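Local coordinates for amine oxidase domain-containing protein (Pyrococcus furiosus, PDB 3NRN) that binds adenosine monophosphate in a Rossmann-type nucleotide pocket and is probably an oxidoreductase of the flavin-containing amine oxidase family, at residues I26-K31 with G204-R209; T208-V213 with T224-E229; A275-P280 with E310-I315; N298-L303 with L314-M319. One frame throughout, in Å; residues are numbered along the deposited sequence.

How the contacts relate
Contacts 1 and 2 adjoin at the AMP site, with centres about 10 Å apart. Contacts 3 and 4 adjoin in the seven-stranded mixed sheet, far from that site; the centres of contacts 1 and 4 are about 32 Å apart. Contact 1 is partly buried and pairs two parallel strands of the Rossmann-type sheet. Contact 2 continues from it through the shared Thr208 and Arg209 and is held mainly by surface charges. Contacts 3 and 4 share Leu314 and Ile315 of strand 312-320. Contact 3 is a partly buried sheet end with a proline-tyrosine pair. Contact 4 is fully buried, and its carboxylate and hydroxyl take up backbone N-H groups. Only contacts 1 and 2 touch AMP.

Contact 1. Residues I26-K31 with G204-R209; sequences IIVLEK and GKILTR. With AMP (adenosine monophosphate), chain B.
Ile27, Val28 and Leu29 pair with Lys205, Ile206 and Leu207 as neighbouring parallel strands of the five-stranded Rossmann-type sheet. The short strand axes approach to 4.6 Å at an angle of 15°. Strand 205-207 is an edge strand of this sheet within the chain, and strand 2-6 lies on the other side of 25-29.

Four backbone hydrogen bonds form the ladder. Lys205 N gives to Ile26 O, and Val28 N to Lys205 O. Leu207 N meets Val28 O at 2.9 Å, and Glu30 N meets Leu207 O at the same distance.

The apolar contacts fall on both faces. On one face, Leu29 CD2 meets Leu207 CD1 at 3.9 Å; the two side chains lie side by side and point the same way. Ile27 CG2 lies 4.2 Å from Leu207 CD1. On the other face, Val28 CB sits 4.2 Å from Ile206 CG1. Helix 188-200 packs on Ile206 there.

The polar contacts gather at Glu30. Its CG is anti to the backbone N (chi1 170°), and the chain bends at chi2, which carries the carboxylate to the ribose. Both ribose hydroxyls donate to it, one to each oxygen. Ser32 OG also bonds OE2, and Ala8 N bonds OE1, so each oxygen has two partners. With an alanine here, both ribose hydroxyls would probably lose their acceptor and the sugar would be freer to shift. An acidic residue after the second strand, holding the ribose, is a hallmark of Rossmann-type dinucleotide folds. AMP O3' lies 2.8 Å from Glu30 OE1, and AMP O2' lies 2.7 Å from Glu30 OE2.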
# COMPACT_ATOMS: atom_id res chain seq x y z
N ILE A 26 16.77 -14.21 -12.61
CA ILE A 26 16.01 -14.02 -11.38
C ILE A 26 15.49 -15.29 -10.71
O ILE A 26 14.96 -16.18 -11.36
CB ILE A 26 14.78 -13.11 -11.64
CG1 ILE A 26 15.23 -11.71 -12.08
CG2 ILE A 26 13.89 -13.06 -10.40
CD1 ILE A 26 15.96 -10.94 -11.02
N ILE A 27 15.65 -15.35 -9.39
CA ILE A 27 15.15 -16.47 -8.61
C ILE A 27 14.40 -15.92 -7.40
O ILE A 27 14.99 -15.31 -6.51
CB ILE A 27 16.28 -17.40 -8.12
CG1 ILE A 27 17.00 -18.03 -9.32
CG2 ILE A 27 15.70 -18.50 -7.24
CD1 ILE A 27 18.13 -18.98 -8.95
N VAL A 28 13.09 -16.12 -7.38
CA VAL A 28 12.27 -15.66 -6.27
C VAL A 28 12.09 -16.81 -5.29
O VAL A 28 11.76 -17.93 -5.68
CB VAL A 28 10.89 -15.18 -6.76
CG1 VAL A 28 10.09 -14.60 -5.59
CG2 VAL A 28 11.07 -14.14 -7.86
N LEU A 29 12.34 -16.54 -4.01
CA LEU A 29 12.20 -17.55 -2.96
C LEU A 29 11.04 -17.14 -2.07
O LEU A 29 11.07 -16.08 -1.44
CB LEU A 29 13.51 -17.65 -2.16
CG LEU A 29 14.74 -18.05 -2.99
CD1 LEU A 29 15.97 -18.12 -2.11
CD2 LEU A 29 14.49 -19.42 -3.65
N GLU A 30 10.02 -17.98 -2.02
CA GLU A 30 8.83 -17.71 -1.23
C GLU A 30 8.66 -18.76 -0.13
O GLU A 30 8.66 -19.96 -0.40
CB GLU A 30 7.60 -17.70 -2.16
CG GLU A 30 6.25 -17.66 -1.46
CD GLU A 30 6.13 -16.55 -0.44
OE1 GLU A 30 6.62 -15.43 -0.69
OE2 GLU A 30 5.52 -16.80 0.62
N LYS A 31 8.50 -18.29 1.09
CA LYS A 31 8.34 -19.16 2.25
C LYS A 31 7.05 -19.97 2.25
O LYS A 31 7.07 -21.17 2.52
CB LYS A 31 8.41 -18.32 3.52
CG LYS A 31 8.18 -19.06 4.81
CD LYS A 31 8.16 -18.06 5.97
CE LYS A 31 7.84 -18.73 7.29
NZ LYS A 31 7.87 -17.76 8.41
N GLY A 204 13.01 -16.48 -15.58
CA GLY A 204 13.07 -16.46 -14.13
C GLY A 204 12.50 -17.68 -13.43
O GLY A 204 11.81 -18.49 -14.05
N LYS A 205 12.79 -17.82 -12.14
CA LYS A 205 12.27 -18.93 -11.35
C LYS A 205 11.55 -18.45 -10.10
O LYS A 205 11.94 -17.46 -9.49
CB LYS A 205 13.39 -19.88 -10.94
CG LYS A 205 13.97 -20.70 -12.08
CD LYS A 205 15.05 -21.63 -11.57
CE LYS A 205 15.65 -22.45 -12.70
NZ LYS A 205 16.73 -23.34 -12.20
N ILE A 206 10.48 -19.15 -9.74
CA ILE A 206 9.70 -18.82 -8.54
C ILE A 206 9.54 -20.11 -7.74
O ILE A 206 8.83 -21.03 -8.15
CB ILE A 206 8.32 -18.27 -8.92
CG1 ILE A 206 8.50 -17.00 -9.76
CG2 ILE A 206 7.53 -17.94 -7.65
CD1 ILE A 206 7.20 -16.43 -10.28
N LEU A 207 10.22 -20.18 -6.60
CA LEU A 207 10.19 -21.37 -5.76
C LEU A 207 9.46 -21.16 -4.44
O LEU A 207 9.91 -20.42 -3.56
CB LEU A 207 11.63 -21.83 -5.50
CG LEU A 207 12.49 -21.87 -6.76
CD1 LEU A 207 13.94 -22.17 -6.41
CD2 LEU A 207 11.95 -22.93 -7.72
N THR A 208 8.32 -21.83 -4.29
CA THR A 208 7.52 -21.74 -3.08
C THR A 208 8.02 -22.74 -2.03
O THR A 208 8.75 -23.69 -2.35
CB THR A 208 6.03 -22.01 -3.35
OG1 THR A 208 5.89 -23.23 -4.07
CG2 THR A 208 5.42 -20.86 -4.15
N ARG A 209 7.62 -22.52 -0.79
CA ARG A 209 8.04 -23.38 0.32
C ARG A 209 9.55 -23.33 0.49
O ARG A 209 10.18 -24.32 0.85
CB ARG A 209 7.57 -24.82 0.10
CG ARG A 209 6.06 -25.00 0.19
CD ARG A 209 5.68 -26.47 0.35
NE ARG A 209 4.24 -26.65 0.53
CZ ARG A 209 3.34 -26.56 -0.45
NH1 ARG A 209 3.73 -26.28 -1.69
NH2 ARG A 209 2.05 -26.72 -0.20
P AMP B . 4.46 -8.87 1.72
O1P AMP B . 5.60 -8.05 1.15
O2P AMP B . 4.47 -8.75 3.25
O3P AMP B . 3.16 -8.69 1.04
O5' AMP B . 5.04 -10.33 1.43
C5' AMP B . 6.40 -10.62 1.76
C4' AMP B . 6.53 -12.09 1.39
O4' AMP B . 7.68 -12.69 1.99
C3' AMP B . 5.34 -12.95 1.79
O3' AMP B . 4.93 -13.58 0.56
C2' AMP B . 5.96 -13.94 2.80
O2' AMP B . 5.37 -15.26 2.84
C1' AMP B . 7.38 -14.02 2.28
N9 AMP B . 8.41 -14.32 3.30
C8 AMP B . 8.48 -13.85 4.57
N7 AMP B . 9.62 -14.29 5.16
C5 AMP B . 10.31 -14.98 4.24
C6 AMP B . 11.59 -15.70 4.24
N6 AMP B . 12.32 -15.73 5.38
N1 AMP B . 11.95 -16.30 3.07
C2 AMP B . 11.18 -16.20 1.93
N3 AMP B . 9.96 -15.60 1.87
C4 AMP B . 9.51 -14.99 3.00

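Contact 2. Residues T208-V213 with T224-E229; sequences TRKEVV and TRDNEE. With AMP (adenosine monophosphate), chain B.
Lys210 crosses to Asp226 and Glu228 in a salt-bridge network beside a small antiparallel sheet. Strands 212-216 and 221-224 form this part, and a type I beta turn runs from Thr224 to Asn227. Val212 and Thr224 are a non-hydrogen-bonded pair.

Lys210 CB lies 4.4 Å from Thr224 CG2. The chain bends at chi2 (-62°), which turns it toward the two acids. CD and CE run past Glu228 OE1. NZ ends between the carboxylates, within salt-bridge reach of both; the spacing to Glu228 OE1 is too short to be relied on. Asp226 OD2 receives NZ on its syn side. A leucine in place of Lys210 would probably leave these two carboxylates facing each other without their shared positive charge.

Thr224 OG1 fixes the turn from within. It accepts from Glu228 N and donates to Asp226 OD1, which it meets from above the carboxylate plane. A water joins Asp226 OD1 to Glu211 N.

Arg225 N binds Glu211 O at 2.7 Å. The Arg225 guanidinium forms a salt bridge with Glu211 through weak bonds from NE and NH2 to OE1; the carboxylate and guanidinium planes are 90° apart. Val213 CG1 packs against Arg225 CB at 3.8 Å.

The backbone of Val212 reads the adenine edge. Val212 N donates to AMP N1 at 3.0 Å, and AMP N6 donates to Val212 O at 3.1 Å.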
# COMPACT_ATOMS: atom_id res chain seq x y z
N THR A 208 8.32 -21.83 -4.29
CA THR A 208 7.52 -21.74 -3.08
C THR A 208 8.02 -22.74 -2.03
O THR A 208 8.75 -23.69 -2.35
CB THR A 208 6.03 -22.01 -3.35
OG1 THR A 208 5.89 -23.23 -4.07
CG2 THR A 208 5.42 -20.86 -4.15
N ARG A 209 7.62 -22.52 -0.79
CA ARG A 209 8.04 -23.38 0.32
C ARG A 209 9.55 -23.33 0.49
O ARG A 209 10.18 -24.32 0.85
CB ARG A 209 7.57 -24.82 0.10
CG ARG A 209 6.06 -25.00 0.19
CD ARG A 209 5.68 -26.47 0.35
NE ARG A 209 4.24 -26.65 0.53
CZ ARG A 209 3.34 -26.56 -0.45
NH1 ARG A 209 3.73 -26.28 -1.69
NH2 ARG A 209 2.05 -26.72 -0.20
N LYS A 210 10.13 -22.16 0.21
CA LYS A 210 11.57 -21.96 0.36
C LYS A 210 11.73 -20.83 1.37
O LYS A 210 11.59 -19.66 1.03
CB LYS A 210 12.22 -21.56 -0.97
CG LYS A 210 12.19 -22.65 -2.01
CD LYS A 210 12.97 -23.87 -1.55
CE LYS A 210 12.71 -25.05 -2.47
NZ LYS A 210 13.25 -26.32 -1.90
N GLU A 211 12.02 -21.20 2.61
CA GLU A 211 12.19 -20.21 3.66
C GLU A 211 13.64 -19.82 3.79
O GLU A 211 14.48 -20.65 4.14
CB GLU A 211 11.71 -20.77 5.00
CG GLU A 211 11.77 -19.77 6.13
CD GLU A 211 11.56 -20.41 7.48
OE1 GLU A 211 10.80 -21.40 7.55
OE2 GLU A 211 12.14 -19.93 8.47
N VAL A 212 13.95 -18.56 3.50
CA VAL A 212 15.33 -18.11 3.62
C VAL A 212 15.68 -17.95 5.10
O VAL A 212 14.90 -17.39 5.87
CB VAL A 212 15.54 -16.76 2.90
CG1 VAL A 212 16.98 -16.27 3.09
CG2 VAL A 212 15.23 -16.92 1.43
N VAL A 213 16.85 -18.45 5.50
CA VAL A 213 17.27 -18.33 6.89
C VAL A 213 18.57 -17.55 7.02
O VAL A 213 18.99 -17.21 8.12
CB VAL A 213 17.46 -19.72 7.54
CG1 VAL A 213 16.16 -20.52 7.45
CG2 VAL A 213 18.59 -20.47 6.87
N THR A 224 18.47 -21.53 2.58
CA THR A 224 17.09 -21.80 2.94
C THR A 224 17.06 -22.80 4.10
O THR A 224 18.04 -23.49 4.37
CB THR A 224 16.34 -22.40 1.77
OG1 THR A 224 17.02 -23.58 1.32
CG2 THR A 224 16.27 -21.40 0.62
N ARG A 225 15.92 -22.87 4.78
CA ARG A 225 15.76 -23.78 5.90
C ARG A 225 16.12 -25.21 5.49
O ARG A 225 16.74 -25.95 6.26
CB ARG A 225 14.31 -23.73 6.41
CG ARG A 225 14.01 -24.68 7.57
CD ARG A 225 14.13 -24.00 8.93
NE ARG A 225 12.92 -23.28 9.31
CZ ARG A 225 11.99 -23.75 10.14
NH1 ARG A 225 12.13 -24.94 10.70
NH2 ARG A 225 10.92 -23.02 10.42
N ASP A 226 15.75 -25.60 4.27
CA ASP A 226 16.02 -26.95 3.79
C ASP A 226 17.41 -27.15 3.17
O ASP A 226 17.63 -28.07 2.38
CB ASP A 226 14.92 -27.39 2.80
CG ASP A 226 14.81 -26.47 1.60
OD1 ASP A 226 14.84 -25.24 1.78
OD2 ASP A 226 14.67 -26.98 0.47
N ASN A 227 18.34 -26.27 3.54
CA ASN A 227 19.73 -26.31 3.09
C ASN A 227 20.06 -26.09 1.62
O ASN A 227 21.09 -26.57 1.14
CB ASN A 227 20.38 -27.63 3.53
CG ASN A 227 20.49 -27.76 5.03
OD1 ASN A 227 20.50 -26.77 5.76
ND2 ASN A 227 20.61 -29.00 5.51
N GLU A 228 19.22 -25.39 0.87
CA GLU A 228 19.58 -25.14 -0.52
C GLU A 228 20.41 -23.87 -0.61
O GLU A 228 20.22 -22.94 0.18
CB GLU A 228 18.33 -25.02 -1.39
CG GLU A 228 17.66 -26.35 -1.62
CD GLU A 228 16.57 -26.29 -2.66
OE1 GLU A 228 15.55 -25.61 -2.41
OE2 GLU A 228 16.75 -26.90 -3.73
N GLU A 229 21.35 -23.85 -1.55
CA GLU A 229 22.25 -22.70 -1.76
C GLU A 229 21.98 -21.96 -3.05
O GLU A 229 21.89 -22.57 -4.11
CB GLU A 229 23.71 -23.16 -1.78
CG GLU A 229 24.13 -23.91 -0.55
CD GLU A 229 23.40 -23.42 0.66
OE1 GLU A 229 23.12 -22.20 0.70
OE2 GLU A 229 23.10 -24.23 1.57
P AMP B . 4.46 -8.87 1.72
O1P AMP B . 5.60 -8.05 1.15
O2P AMP B . 4.47 -8.75 3.25
O3P AMP B . 3.16 -8.69 1.04
O5' AMP B . 5.04 -10.33 1.43
C5' AMP B . 6.40 -10.62 1.76
C4' AMP B . 6.53 -12.09 1.39
O4' AMP B . 7.68 -12.69 1.99
C3' AMP B . 5.34 -12.95 1.79
O3' AMP B . 4.93 -13.58 0.56
C2' AMP B . 5.96 -13.94 2.80
O2' AMP B . 5.37 -15.26 2.84
C1' AMP B . 7.38 -14.02 2.28
N9 AMP B . 8.41 -14.32 3.30
C8 AMP B . 8.48 -13.85 4.57
N7 AMP B . 9.62 -14.29 5.16
C5 AMP B . 10.31 -14.98 4.24
C6 AMP B . 11.59 -15.70 4.24
N6 AMP B . 12.32 -15.73 5.38
N1 AMP B . 11.95 -16.30 3.07
C2 AMP B . 11.18 -16.20 1.93
N3 AMP B . 9.96 -15.60 1.87
C4 AMP B . 9.51 -14.99 3.00
O HOH W 1 12.93 -24.03 2.97

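Contact 3. Residues A275-P280 with E310-I315; sequences AVPGEP and EGYTLI
The Tyr312 ring and the Pro277 ring cross obliquely. Pro277 CG comes within 3.3 Å of Tyr312 CE1. The carbonyl O of Val276 stands at the ring's edge, near its plane, 3.6 Å from Tyr312 CD1. Ala275 CB adds a looser contact at 4.2 Å from Tyr312 CD1. Tyr312 CG is anti to its carbonyl carbon (chi1 -82°), which lays the ring beside the neighbouring strand. Beyond the two segments, Tyr312 OH is hydrogen-bonded to Glu345 OE1, and the Phe47 side chain, on strand 47-50, touches that of Tyr312.

The other face of the sheet carries Val276, and Thr313 is its hydrogen-bonded partner. Val276 CG2 presses on Thr313 CB at 3.2 Å, which is tight for two carbons. Val276 CG1 meets Ile315 CG1 at 3.8 Å, and their side chains cross at about a right angle. Thr313 OG1 makes a weak hydrogen bond to Gly278 O.

The backbone bonds Val276 N to Thr313 O, and Thr313 N to Val276 O at 2.8 Å. Past the strand, Gly278 N donates to Gly311 O at 3.1 Å. Gly278 adopts backbone angles that would jam a CB against the preceding carbonyl.

The segments form the end of an antiparallel strand pair, 269-277 with 312-320, in the seven-stranded mixed sheet. The short segment axes run at 145°, so the pair is twisted where the chain leaves the sheet.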
# COMPACT_ATOMS: atom_id res chain seq x y z
N ALA A 275 -21.03 -7.70 3.40
CA ALA A 275 -21.85 -8.18 2.29
C ALA A 275 -23.22 -7.50 2.31
O ALA A 275 -24.12 -7.92 3.05
CB ALA A 275 -22.02 -9.69 2.39
N VAL A 276 -23.37 -6.46 1.50
CA VAL A 276 -24.62 -5.72 1.43
C VAL A 276 -25.49 -6.25 0.29
O VAL A 276 -25.06 -6.32 -0.86
CB VAL A 276 -24.37 -4.20 1.24
CG1 VAL A 276 -23.43 -3.69 2.32
CG2 VAL A 276 -23.79 -3.94 -0.13
N PRO A 277 -26.73 -6.65 0.60
CA PRO A 277 -27.66 -7.18 -0.40
C PRO A 277 -28.09 -6.13 -1.43
O PRO A 277 -28.31 -4.97 -1.08
CB PRO A 277 -28.84 -7.66 0.44
CG PRO A 277 -28.21 -8.02 1.75
CD PRO A 277 -27.26 -6.87 1.96
N GLY A 278 -28.19 -6.55 -2.69
CA GLY A 278 -28.63 -5.62 -3.71
C GLY A 278 -27.61 -5.08 -4.69
O GLY A 278 -26.59 -5.71 -4.97
N GLU A 279 -27.91 -3.90 -5.22
CA GLU A 279 -27.07 -3.22 -6.19
C GLU A 279 -25.99 -2.36 -5.54
O GLU A 279 -26.10 -2.00 -4.36
CB GLU A 279 -27.94 -2.33 -7.09
CG GLU A 279 -28.97 -3.09 -7.91
CD GLU A 279 -28.33 -4.00 -8.94
OE1 GLU A 279 -27.66 -3.47 -9.86
OE2 GLU A 279 -28.51 -5.23 -8.85
N PRO A 280 -24.93 -2.01 -6.29
CA PRO A 280 -23.85 -1.19 -5.75
C PRO A 280 -24.42 0.06 -5.09
O PRO A 280 -25.28 0.73 -5.66
CB PRO A 280 -23.00 -0.88 -6.98
CG PRO A 280 -23.99 -0.95 -8.11
CD PRO A 280 -24.78 -2.17 -7.75
N GLU A 310 -23.29 -13.51 -5.81
CA GLU A 310 -24.53 -13.21 -6.53
C GLU A 310 -25.54 -12.49 -5.64
O GLU A 310 -25.75 -12.86 -4.49
CB GLU A 310 -25.14 -14.51 -7.07
CG GLU A 310 -26.54 -14.36 -7.66
CD GLU A 310 -26.58 -13.48 -8.90
OE1 GLU A 310 -25.83 -13.77 -9.86
OE2 GLU A 310 -27.37 -12.51 -8.92
N GLY A 311 -26.18 -11.46 -6.20
CA GLY A 311 -27.18 -10.71 -5.45
C GLY A 311 -26.61 -9.92 -4.29
O GLY A 311 -27.34 -9.44 -3.43
N TYR A 312 -25.28 -9.79 -4.27
CA TYR A 312 -24.61 -9.05 -3.21
C TYR A 312 -23.59 -8.06 -3.72
O TYR A 312 -23.08 -8.18 -4.84
CB TYR A 312 -23.92 -10.02 -2.26
CG TYR A 312 -24.83 -10.63 -1.22
CD1 TYR A 312 -25.35 -9.86 -0.19
CD2 TYR A 312 -25.14 -11.99 -1.26
CE1 TYR A 312 -26.17 -10.42 0.78
CE2 TYR A 312 -25.96 -12.56 -0.29
CZ TYR A 312 -26.47 -11.77 0.73
OH TYR A 312 -27.27 -12.34 1.69
N THR A 313 -23.30 -7.07 -2.89
CA THR A 313 -22.31 -6.06 -3.20
C THR A 313 -21.25 -6.21 -2.11
O THR A 313 -21.58 -6.52 -0.96
CB THR A 313 -22.89 -4.64 -3.14
OG1 THR A 313 -24.01 -4.55 -4.03
CG2 THR A 313 -21.85 -3.63 -3.54
N LEU A 314 -19.99 -6.03 -2.47
CA LEU A 314 -18.90 -6.16 -1.52
C LEU A 314 -18.41 -4.79 -1.05
O LEU A 314 -18.00 -3.96 -1.85
CB LEU A 314 -17.75 -6.96 -2.14
CG LEU A 314 -16.44 -7.11 -1.35
CD1 LEU A 314 -16.73 -7.55 0.08
CD2 LEU A 314 -15.53 -8.11 -2.06
N ILE A 315 -18.48 -4.56 0.26
CA ILE A 315 -18.03 -3.30 0.84
C ILE A 315 -16.82 -3.59 1.72
O ILE A 315 -16.83 -4.54 2.50
CB ILE A 315 -19.13 -2.66 1.72
CG1 ILE A 315 -20.26 -2.13 0.84
CG2 ILE A 315 -18.53 -1.53 2.58
CD1 ILE A 315 -19.87 -0.96 -0.04

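Contact 4. Residues N298-L303 with L314-M319; sequences NEPSAL and LIMAHM
Asn298 and Met316, a selenomethionine, are a hydrogen-bonded antiparallel pair. Asn298 N donates to Met316 O at 2.9 Å, and Met316 N donates back to Asn298 O at 3.1 Å. Their side chains lie side by side, and Asn298 OD1 rests 3.3 Å from Met316 CB.

The chain then leaves the ladder in a 3-10 turn, residues 300 to 302. Pro300 lays CG against Leu314 CG at 3.9 Å, with the side chains crossing at about a right angle. Pro300 CG also lies 4.2 Å from Met316 SE. Ser301 OG accepts from Leu314 N at 3.2 Å, nearly straight at 172°. Its chi1 of 63° sets OG between the backbone N and the carbonyl carbon, facing that N-H.

Glu299 stretches out with CG anti to N, and its OE1 lies 3.5 Å from Ile315 CD1. Further out, the backbone N-H groups of Arg281, Ile282 and Gly283 bind this carboxylate and hold it in place. Asn298 ND2 is anchored by Leu54 O.

Strand 312-320 is flanked by 296-298 on this side and by 269-277 on its other side. Strand 47-50 touches Leu314 and Met316.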
# COMPACT_ATOMS: atom_id res chain seq x y z
N ASN A 298 -14.73 1.52 0.56
CA ASN A 298 -14.88 1.47 -0.88
C ASN A 298 -15.82 0.32 -1.24
O ASN A 298 -16.32 -0.38 -0.36
CB ASN A 298 -13.51 1.31 -1.57
CG ASN A 298 -13.01 -0.14 -1.55
OD1 ASN A 298 -13.33 -0.92 -0.67
ND2 ASN A 298 -12.19 -0.48 -2.54
N GLU A 299 -16.06 0.14 -2.54
CA GLU A 299 -16.94 -0.91 -3.04
C GLU A 299 -16.28 -1.53 -4.27
O GLU A 299 -16.66 -1.25 -5.41
CB GLU A 299 -18.30 -0.30 -3.39
CG GLU A 299 -19.33 -1.26 -3.93
CD GLU A 299 -20.71 -0.61 -4.02
OE1 GLU A 299 -21.54 -0.82 -3.11
OE2 GLU A 299 -20.95 0.12 -5.00
N PRO A 300 -15.28 -2.40 -4.05
CA PRO A 300 -14.53 -3.07 -5.12
C PRO A 300 -15.34 -3.76 -6.22
O PRO A 300 -14.91 -3.78 -7.38
CB PRO A 300 -13.62 -4.03 -4.35
CG PRO A 300 -14.41 -4.34 -3.12
CD PRO A 300 -14.97 -2.99 -2.74
N SER A 301 -16.50 -4.30 -5.87
CA SER A 301 -17.35 -4.98 -6.85
C SER A 301 -18.04 -3.99 -7.79
O SER A 301 -18.72 -4.39 -8.73
CB SER A 301 -18.41 -5.82 -6.14
OG SER A 301 -19.28 -5.00 -5.38
N ALA A 302 -17.86 -2.70 -7.53
CA ALA A 302 -18.46 -1.67 -8.36
C ALA A 302 -17.82 -1.69 -9.75
O ALA A 302 -18.33 -1.05 -10.67
CB ALA A 302 -18.28 -0.30 -7.72
N LEU A 303 -16.70 -2.40 -9.88
CA LEU A 303 -16.01 -2.52 -11.16
C LEU A 303 -16.10 -3.97 -11.63
O LEU A 303 -16.57 -4.25 -12.73
CB LEU A 303 -14.53 -2.12 -11.04
CG LEU A 303 -13.65 -2.44 -12.27
CD1 LEU A 303 -14.18 -1.71 -13.49
CD2 LEU A 303 -12.20 -2.05 -12.01
N LEU A 314 -19.99 -6.03 -2.47
CA LEU A 314 -18.90 -6.16 -1.52
C LEU A 314 -18.41 -4.79 -1.05
O LEU A 314 -18.00 -3.96 -1.85
CB LEU A 314 -17.75 -6.96 -2.14
CG LEU A 314 -16.44 -7.11 -1.35
CD1 LEU A 314 -16.73 -7.55 0.08
CD2 LEU A 314 -15.53 -8.11 -2.06
N ILE A 315 -18.48 -4.56 0.26
CA ILE A 315 -18.03 -3.30 0.84
C ILE A 315 -16.82 -3.59 1.72
O ILE A 315 -16.83 -4.54 2.50
CB ILE A 315 -19.13 -2.66 1.72
CG1 ILE A 315 -20.26 -2.13 0.84
CG2 ILE A 315 -18.53 -1.53 2.58
CD1 ILE A 315 -19.87 -0.96 -0.04
N MSE A 316 -15.77 -2.79 1.57
CA MSE A 316 -14.56 -2.96 2.38
C MSE A 316 -14.26 -1.65 3.08
O MSE A 316 -14.12 -0.61 2.43
CB MSE A 316 -13.36 -3.35 1.50
CG MSE A 316 -13.35 -4.80 0.98
SE MSE A 316 -11.80 -5.16 0.09
CE MSE A 316 -12.02 -6.86 -0.35
N ALA A 317 -14.18 -1.69 4.41
CA ALA A 317 -13.89 -0.50 5.19
C ALA A 317 -12.55 -0.66 5.89
O ALA A 317 -12.19 -1.76 6.32
CB ALA A 317 -14.99 -0.27 6.23
N HIS A 318 -11.84 0.45 6.01
CA HIS A 318 -10.52 0.47 6.64
C HIS A 318 -10.58 1.26 7.93
O HIS A 318 -11.19 2.32 7.99
CB HIS A 318 -9.51 1.11 5.68
CG HIS A 318 -8.16 1.34 6.28
ND1 HIS A 318 -7.90 2.36 7.18
CD2 HIS A 318 -6.98 0.70 6.11
CE1 HIS A 318 -6.63 2.33 7.52
NE2 HIS A 318 -6.05 1.33 6.89
N MSE A 319 -9.94 0.73 8.97
CA MSE A 319 -9.90 1.39 10.27
C MSE A 319 -8.47 1.35 10.79
O MSE A 319 -7.90 0.27 10.94
CB MSE A 319 -10.83 0.68 11.28
CG MSE A 319 -10.82 1.30 12.70
SE MSE A 319 -11.52 0.26 14.06
CE MSE A 319 -10.10 -0.58 14.57